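Local atomic coordinates of peptidoglycan D,D-transpeptidase FtsI (Burkholderia pseudomallei, PDB entry 6HZI), a protein that probably cross-links the peptide stems of peptidoglycan as a D,D-transpeptidase and, as a penicillin-binding protein, is a target of beta-lactam antibiotics. Residues Arg55-Val58 and Leu59-Phe63; Ser186-Gln189 and Leu190-Tyr194. One frame throughout, in Å; residues are numbered along the deposited sequence. Where two conformers were deposited one is given.

Contact 1 (Arg55-Val58 and Leu59-Phe63); sequences RNRV and LTDVF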
ATOM      1  N   ARG A  55      -9.257 -18.231   7.540  1.00 47.69           N
ATOM      2  CA  ARG A  55      -7.990 -18.177   8.334  1.00 57.80           C
ATOM      3  C   ARG A  55      -7.455 -16.750   8.256  1.00 59.40           C
ATOM      4  O   ARG A  55      -7.859 -16.060   7.313  1.00 67.31           O
ATOM      5  CB  ARG A  55      -6.864 -19.077   7.805  1.00 64.97           C
ATOM      6  CG  ARG A  55      -7.037 -20.571   8.035  1.00 77.49           C
ATOM      7  CD  ARG A  55      -5.957 -21.377   7.328  1.00 94.67           C
ATOM      8  NE  ARG A  55      -6.314 -22.791   7.170  1.00111.11           N
ATOM      9  CZ  ARG A  55      -5.589 -23.715   6.516  1.00124.28           C
ATOM     10  NH1 ARG A  55      -6.028 -24.961   6.419  1.00116.79           N
ATOM     11  NH2 ARG A  55      -4.427 -23.404   5.965  1.00135.17           N
ATOM     12  N   ASN A  56      -6.517 -16.366   9.130  1.00 53.09           N
ATOM     13  CA  ASN A  56      -6.098 -14.944   9.336  1.00 53.83           C
ATOM     14  C   ASN A  56      -4.852 -14.572   8.477  1.00 46.72           C
ATOM     15  O   ASN A  56      -3.811 -14.183   9.043  1.00 52.28           O
ATOM     16  CB  ASN A  56      -5.960 -14.660  10.842  1.00 46.25           C
ATOM     17  CG  ASN A  56      -6.097 -13.189  11.189  1.00 48.85           C
ATOM     18  OD1 ASN A  56      -6.407 -12.352  10.327  1.00 45.49           O
ATOM     19  ND2 ASN A  56      -5.812 -12.876  12.449  1.00 48.39           N
ATOM     20  N   ARG A  57      -4.960 -14.631   7.140  1.00 47.32           N
ATOM     21  CA  ARG A  57      -3.788 -14.629   6.209  1.00 54.00           C
ATOM     22  C   ARG A  57      -3.234 -13.196   6.139  1.00 47.33           C
ATOM     23  O   ARG A  57      -2.011 -12.969   5.918  1.00 39.23           O
ATOM     24  CB  ARG A  57      -4.165 -15.231   4.850  1.00 54.43           C
ATOM     25  CG  ARG A  57      -4.224 -16.761   4.818  1.00 68.12           C
ATOM     26  CD  ARG A  57      -4.717 -17.347   3.490  1.00 72.10           C
ATOM     27  NE  ARG A  57      -5.886 -16.596   3.033  1.00 83.69           N
ATOM     28  CZ  ARG A  57      -7.143 -16.756   3.477  1.00103.69           C
ATOM     29  NH1 ARG A  57      -7.457 -17.693   4.363  1.00117.29           N
ATOM     30  NH2 ARG A  57      -8.107 -15.990   2.999  1.00 99.86           N
ATOM     31  N   VAL A  58      -4.117 -12.271   6.452  1.00 39.61           N
ATOM     32  CA  VAL A  58      -3.880 -10.807   6.645  1.00 42.50           C
ATOM     33  C   VAL A  58      -2.696 -10.547   7.571  1.00 41.20           C
ATOM     34  O   VAL A  58      -1.932  -9.608   7.305  1.00 39.96           O
ATOM     35  CB  VAL A  58      -5.141 -10.136   7.225  1.00 47.84           C
ATOM     36  CG1 VAL A  58      -5.056  -8.633   7.130  1.00 45.77           C
ATOM     37  CG2 VAL A  58      -6.370 -10.568   6.462  1.00 70.33           C
ATOM     38  N   LEU A  59      -2.592 -11.330   8.637  1.00 39.61           N
ATOM     39  CA  LEU A  59      -1.535 -11.211   9.654  1.00 41.40           C
ATOM     40  C   LEU A  59      -0.451 -12.280   9.481  1.00 42.81           C
ATOM     41  O   LEU A  59       0.714 -11.940   9.819  1.00 40.63           O
ATOM     42  CB  LEU A  59      -2.182 -11.234  11.038  1.00 42.76           C
ATOM     43  CG  LEU A  59      -2.945  -9.949  11.364  1.00 42.65           C
ATOM     44  CD1 LEU A  59      -3.863 -10.070  12.538  1.00 41.59           C
ATOM     45  CD2 LEU A  59      -1.984  -8.841  11.663  1.00 45.44           C
ATOM     46  N   THR A  60      -0.776 -13.455   8.907  1.00 43.94           N
ATOM     47  CA  THR A  60       0.147 -14.634   8.802  1.00 46.46           C
ATOM     48  C   THR A  60       0.890 -14.666   7.457  1.00 42.04           C
ATOM     49  O   THR A  60       2.025 -15.080   7.451  1.00 45.07           O
ATOM     50  CB  THR A  60      -0.554 -15.995   8.946  1.00 40.81           C
ATOM     51  OG1 THR A  60      -1.543 -16.130   7.920  1.00 43.35           O
ATOM     52  CG2 THR A  60      -1.201 -16.186  10.296  1.00 40.08           C
ATOM     53  N   ASP A  61       0.251 -14.298   6.360  1.00 38.91           N
ATOM     54  CA  ASP A  61       0.812 -14.510   5.000  1.00 45.44           C
ATOM     55  C   ASP A  61       1.677 -13.319   4.595  1.00 44.00           C
ATOM     56  O   ASP A  61       1.248 -12.154   4.699  1.00 42.82           O
ATOM     57  CB  ASP A  61      -0.297 -14.757   3.979  1.00 50.18           C
ATOM     58  CG  ASP A  61      -0.901 -16.151   4.052  1.00 55.18           C
ATOM     59  OD1 ASP A  61      -0.597 -16.926   5.044  1.00 50.55           O
ATOM     60  OD2 ASP A  61      -1.671 -16.450   3.120  1.00 60.57           O
ATOM     61  N   VAL A  62       2.879 -13.609   4.149  1.00 43.31           N
ATOM     62  CA  VAL A  62       3.848 -12.553   3.749  1.00 44.05           C
ATOM     63  C   VAL A  62       4.120 -12.730   2.268  1.00 41.40           C
ATOM     64  O   VAL A  62       4.038 -13.871   1.823  1.00 38.99           O
ATOM     65  CB  VAL A  62       5.143 -12.653   4.551  1.00 45.81           C
ATOM     66  CG1 VAL A  62       4.831 -12.449   6.014  1.00 45.55           C
ATOM     67  CG2 VAL A  62       5.854 -13.982   4.289  1.00 42.63           C
ATOM     68  N   PHE A  63       4.408 -11.632   1.570  1.00 39.76           N
ATOM     69  CA  PHE A  63       4.633 -11.595   0.108  1.00 37.61           C
ATOM     70  C   PHE A  63       5.515 -10.402  -0.233  1.00 40.15           C
ATOM     71  O   PHE A  63       5.712  -9.482   0.604  1.00 36.38           O
ATOM     72  CB  PHE A  63       3.326 -11.456  -0.670  1.00 35.76           C
ATOM     73  CG  PHE A  63       2.368 -10.416  -0.147  1.00 43.74           C
ATOM     74  CD1 PHE A  63       1.465 -10.714   0.876  1.00 44.27           C
ATOM     75  CD2 PHE A  63       2.297  -9.159  -0.742  1.00 39.56           C
ATOM     76  CE1 PHE A  63       0.560  -9.760   1.321  1.00 40.64           C
ATOM     77  CE2 PHE A  63       1.366  -8.227  -0.314  1.00 35.92           C
ATOM     78  CZ  PHE A  63       0.520  -8.520   0.728  1.00 39.01           C
TER
HETATM   79  O   HOH W   1      -0.964 -10.696   4.416  1.00 34.79           O
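Arg57 lays the aliphatic part of its side chain alongside the carboxylate of Asp61, four residues on. The two side chains run next to each other in the same direction. Asp61 OD2 touches the methylenes, coming to 3.1 Å from Arg57 CG. The charged ends do not pair: Arg57 NE stays 4.2 Å from Asp61 OD2. The bend at chi3 of Arg57 (-45°) turns the guanidinium off the line of the chain, and its plane stands 61° from the carboxylate. The opposite charges may still attract at this range. Arg57 NH2 has a weak hydrogen bond to Gly34 O.

The backbone turn is held at Asn56 O, which accepts from two amides. Thr60 N lies in the carbonyl plane, at 3.1 Å from Asn56 O. Leu59 N sits above that plane. The next bond along, from Asp61 N to Arg57 O, measures 2.7 Å, and a water lies within bonding distance of both Arg57 O and Asp61 O. Thr60 OG1 also lies close to Asn56 O, at 3.2 Å.

Asn56 and Leu59 are flank to flank, with Leu59 CD1 3.4 Å from Asn56 ND2. Asn56 OD1 accepts from Asn51 ND2. Phe155 touches Asn56, Leu59 and Thr60. Asn56 holds the N-cap position, but its side chain makes no capping bond. The arrangement is that of a single short helical turn, 57-60, which leads from strand 46-52 of the central sheet into the short strand 62-63 of the transpeptidase domain.

Contact 2 (Ser186-Gln189 and Leu190-Tyr194); sequences SLFQ and LARAY
Arg192 meets Gln189 one turn earlier in the helix, both directly and through a water. Its chain bends at chi3 (53°), which brings Arg192 NH2 beside Gln189 CG, 3.8 Å away, the two side chains crossing at a slant. The guanidinium and amide planes are 31° apart. Phe188 CE1 lies over one face of the guanidinium, 4.4 Å from Arg192 NE. The water accepts from Arg192 NE at 2.7 Å and donates to Gln189 O, so it links the arginine to the helix backbone.

The start of the helix is satisfied by side chains. Ser186 OG accepts from Gln189 N at 3.1 Å. In return, Gln189 OE1 accepts from Ser186 N at 2.9 Å. Gln189 CG is anti to the carbonyl carbon (chi1 -74°), which directs the chain toward the start of the helix. This reciprocal pair is a capping box, with Ser186 as N-cap of helix 187-198. It satisfies two amides at the helix start. The other end of the Gln189 amide is also used: Gln189 NE2 donates to Gln149 O and Ala160 O. Three bonds therefore fix the rotation of a buried amide.

Beyond the box the backbone bonds take over. Leu190 N reaches Ser186 O at 3.3 Å and has a second, weak bond to Leu187 O. Leu187 O also accepts from Ala191 N, and Phe188 O from Arg192 N. Gln189 O has a second donor besides the water, Ala193 N at 2.8 Å.

Leu187 and Ala191 face the central sheet, on strands 33-40 and 290-297. Farther along, Tyr194 OH donates to Ile68 O, and its ring meets Phe72 edge-to-face.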
ATOM      1  N   SER A 186       3.360  -8.485   5.366  1.00 33.59           N
ATOM      2  CA  SER A 186       1.939  -8.910   5.438  1.00 32.41           C
ATOM      3  C   SER A 186       1.058  -7.768   4.940  1.00 33.71           C
ATOM      4  O   SER A 186       1.530  -6.607   4.937  1.00 30.37           O
ATOM      5  CB  SER A 186       1.563  -9.294   6.820  1.00 34.84           C
ATOM      6  OG  SER A 186       1.616  -8.175   7.688  1.00 30.91           O
ATOM      7  N   LEU A 187      -0.169  -8.077   4.533  1.00 30.68           N
ATOM      8  CA  LEU A 187      -1.098  -7.007   4.137  1.00 29.34           C
ATOM      9  C   LEU A 187      -1.296  -6.078   5.335  1.00 30.74           C
ATOM     10  O   LEU A 187      -1.394  -4.837   5.133  1.00 32.50           O
ATOM     11  CB  LEU A 187      -2.423  -7.577   3.646  1.00 26.25           C
ATOM     12  CG  LEU A 187      -3.358  -6.505   3.080  1.00 28.93           C
ATOM     13  CD1 LEU A 187      -2.811  -5.955   1.772  1.00 28.01           C
ATOM     14  CD2 LEU A 187      -4.770  -7.035   2.877  1.00 30.36           C
ATOM     15  N   PHE A 188      -1.287  -6.624   6.554  1.00 31.10           N
ATOM     16  CA  PHE A 188      -1.460  -5.798   7.783  1.00 31.58           C
ATOM     17  C   PHE A 188      -0.324  -4.766   7.872  1.00 30.80           C
ATOM     18  O   PHE A 188      -0.589  -3.579   8.064  1.00 29.95           O
ATOM     19  CB  PHE A 188      -1.589  -6.644   9.053  1.00 29.35           C
ATOM     20  CG  PHE A 188      -1.815  -5.831  10.301  1.00 26.81           C
ATOM     21  CD1 PHE A 188      -0.775  -5.133  10.891  1.00 29.63           C
ATOM     22  CD2 PHE A 188      -3.049  -5.772  10.897  1.00 25.89           C
ATOM     23  CE1 PHE A 188      -0.982  -4.394  12.044  1.00 29.96           C
ATOM     24  CE2 PHE A 188      -3.246  -5.069  12.066  1.00 27.00           C
ATOM     25  CZ  PHE A 188      -2.211  -4.382  12.640  1.00 29.92           C
ATOM     26  N   GLN A 189       0.924  -5.186   7.670  1.00 32.70           N
ATOM     27  CA  GLN A 189       2.071  -4.247   7.741  1.00 31.53           C
ATOM     28  C   GLN A 189       1.887  -3.100   6.722  1.00 35.10           C
ATOM     29  O   GLN A 189       2.236  -1.899   7.049  1.00 35.85           O
ATOM     30  CB  GLN A 189       3.354  -5.036   7.539  1.00 32.36           C
ATOM     31  CG  GLN A 189       3.747  -5.893   8.745  1.00 31.36           C
ATOM     32  CD  GLN A 189       4.976  -6.708   8.427  1.00 33.44           C
ATOM     33  OE1 GLN A 189       5.131  -7.152   7.275  1.00 34.38           O
ATOM     34  NE2 GLN A 189       5.868  -6.851   9.423  1.00 31.93           N
ATOM     35  N   LEU A 190       1.345  -3.405   5.544  1.00 30.66           N
ATOM     36  CA  LEU A 190       1.268  -2.411   4.430  1.00 32.60           C
ATOM     37  C   LEU A 190       0.197  -1.387   4.776  1.00 30.41           C
ATOM     38  O   LEU A 190       0.452  -0.202   4.589  1.00 28.25           O
ATOM     39  CB  LEU A 190       0.960  -3.085   3.088  1.00 31.85           C
ATOM     40  CG  LEU A 190       2.138  -3.853   2.471  1.00 32.61           C
ATOM     41  CD1 LEU A 190       1.757  -4.534   1.145  1.00 32.75           C
ATOM     42  CD2 LEU A 190       3.332  -2.927   2.307  1.00 30.66           C
ATOM     43  N   ALA A 191      -0.930  -1.855   5.292  1.00 30.73           N
ATOM     44  CA  ALA A 191      -2.037  -1.016   5.776  1.00 33.65           C
ATOM     45  C   ALA A 191      -1.490  -0.101   6.857  1.00 31.66           C
ATOM     46  O   ALA A 191      -1.800   1.097   6.825  1.00 33.78           O
ATOM     47  CB  ALA A 191      -3.186  -1.862   6.284  1.00 34.84           C
ATOM     48  N   ARG A 192      -0.709  -0.626   7.793  1.00 31.47           N
ATOM     49  CA  ARG A 192      -0.188   0.223   8.888  0.50 34.83           C
ATOM     50  C   ARG A 192       0.803   1.245   8.300  1.00 33.82           C
ATOM     51  O   ARG A 192       0.713   2.419   8.667  1.00 34.22           O
ATOM     52  CB  ARG A 192       0.452  -0.655   9.967  0.50 37.45           C
ATOM     53  CG  ARG A 192       1.129   0.138  11.078  0.50 35.82           C
ATOM     54  CD  ARG A 192       1.703  -0.801  12.105  0.50 36.12           C
ATOM     55  NE  ARG A 192       2.573  -1.829  11.537  0.50 32.57           N
ATOM     56  CZ  ARG A 192       3.194  -2.703  12.278  0.50 26.93           C
ATOM     57  NH1 ARG A 192       2.994  -2.678  13.580  0.50 27.27           N
ATOM     58  NH2 ARG A 192       3.972  -3.609  11.737  0.50 27.66           N
ATOM     59  N   ALA A 193       1.724   0.798   7.440  1.00 31.31           N
ATOM     60  CA  ALA A 193       2.743   1.666   6.809  1.00 33.85           C
ATOM     61  C   ALA A 193       2.050   2.849   6.114  1.00 34.38           C
ATOM     62  O   ALA A 193       2.507   4.004   6.330  1.00 32.38           O
ATOM     63  CB  ALA A 193       3.586   0.876   5.844  1.00 40.32           C
ATOM     64  N   TYR A 194       0.978   2.596   5.345  1.00 30.28           N
ATOM     65  CA  TYR A 194       0.232   3.661   4.617  1.00 31.22           C
ATOM     66  C   TYR A 194      -0.470   4.629   5.602  1.00 34.90           C
ATOM     67  O   TYR A 194      -0.706   5.768   5.161  1.00 30.68           O
ATOM     68  CB  TYR A 194      -0.733   3.078   3.581  1.00 29.69           C
ATOM     69  CG  TYR A 194      -0.110   2.902   2.231  1.00 29.87           C
ATOM     70  CD1 TYR A 194       0.789   1.882   2.008  1.00 33.39           C
ATOM     71  CD2 TYR A 194      -0.402   3.735   1.167  1.00 34.24           C
ATOM     72  CE1 TYR A 194       1.420   1.705   0.787  1.00 29.66           C
ATOM     73  CE2 TYR A 194       0.223   3.588  -0.065  1.00 31.51           C
ATOM     74  CZ  TYR A 194       1.140   2.570  -0.242  1.00 31.10           C
ATOM     75  OH  TYR A 194       1.768   2.326  -1.413  1.00 35.06           O
TER
HETATM   76  O   HOH W   2       3.975  -1.920   9.194  1.00 37.41           O

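Overall arrangement
Contact 2 follows contact 1 in sequence, yet the two meet in space, their centres about 11 Å apart. Val58 O lies 3.1 Å from Phe188 N, a probable hydrogen bond from the first turn of helix 187-198 to helix 57-60. Leu59 CD2 packs 3.3 Å from Phe188 CG. The short, weakly bonded strand 62-63, the end of contact 1, runs antiparallel to 185-186, where contact 2 begins. Contact 2 lies nearer the centre of the chain, its centre about 7 Å from it against about 15 Å. Its far end, at Tyr194, bonds Ile68, which falls within a probable SxxK motif, Ser67 to Lys70, of the kind that carries the active-site serine in penicillin-binding proteins.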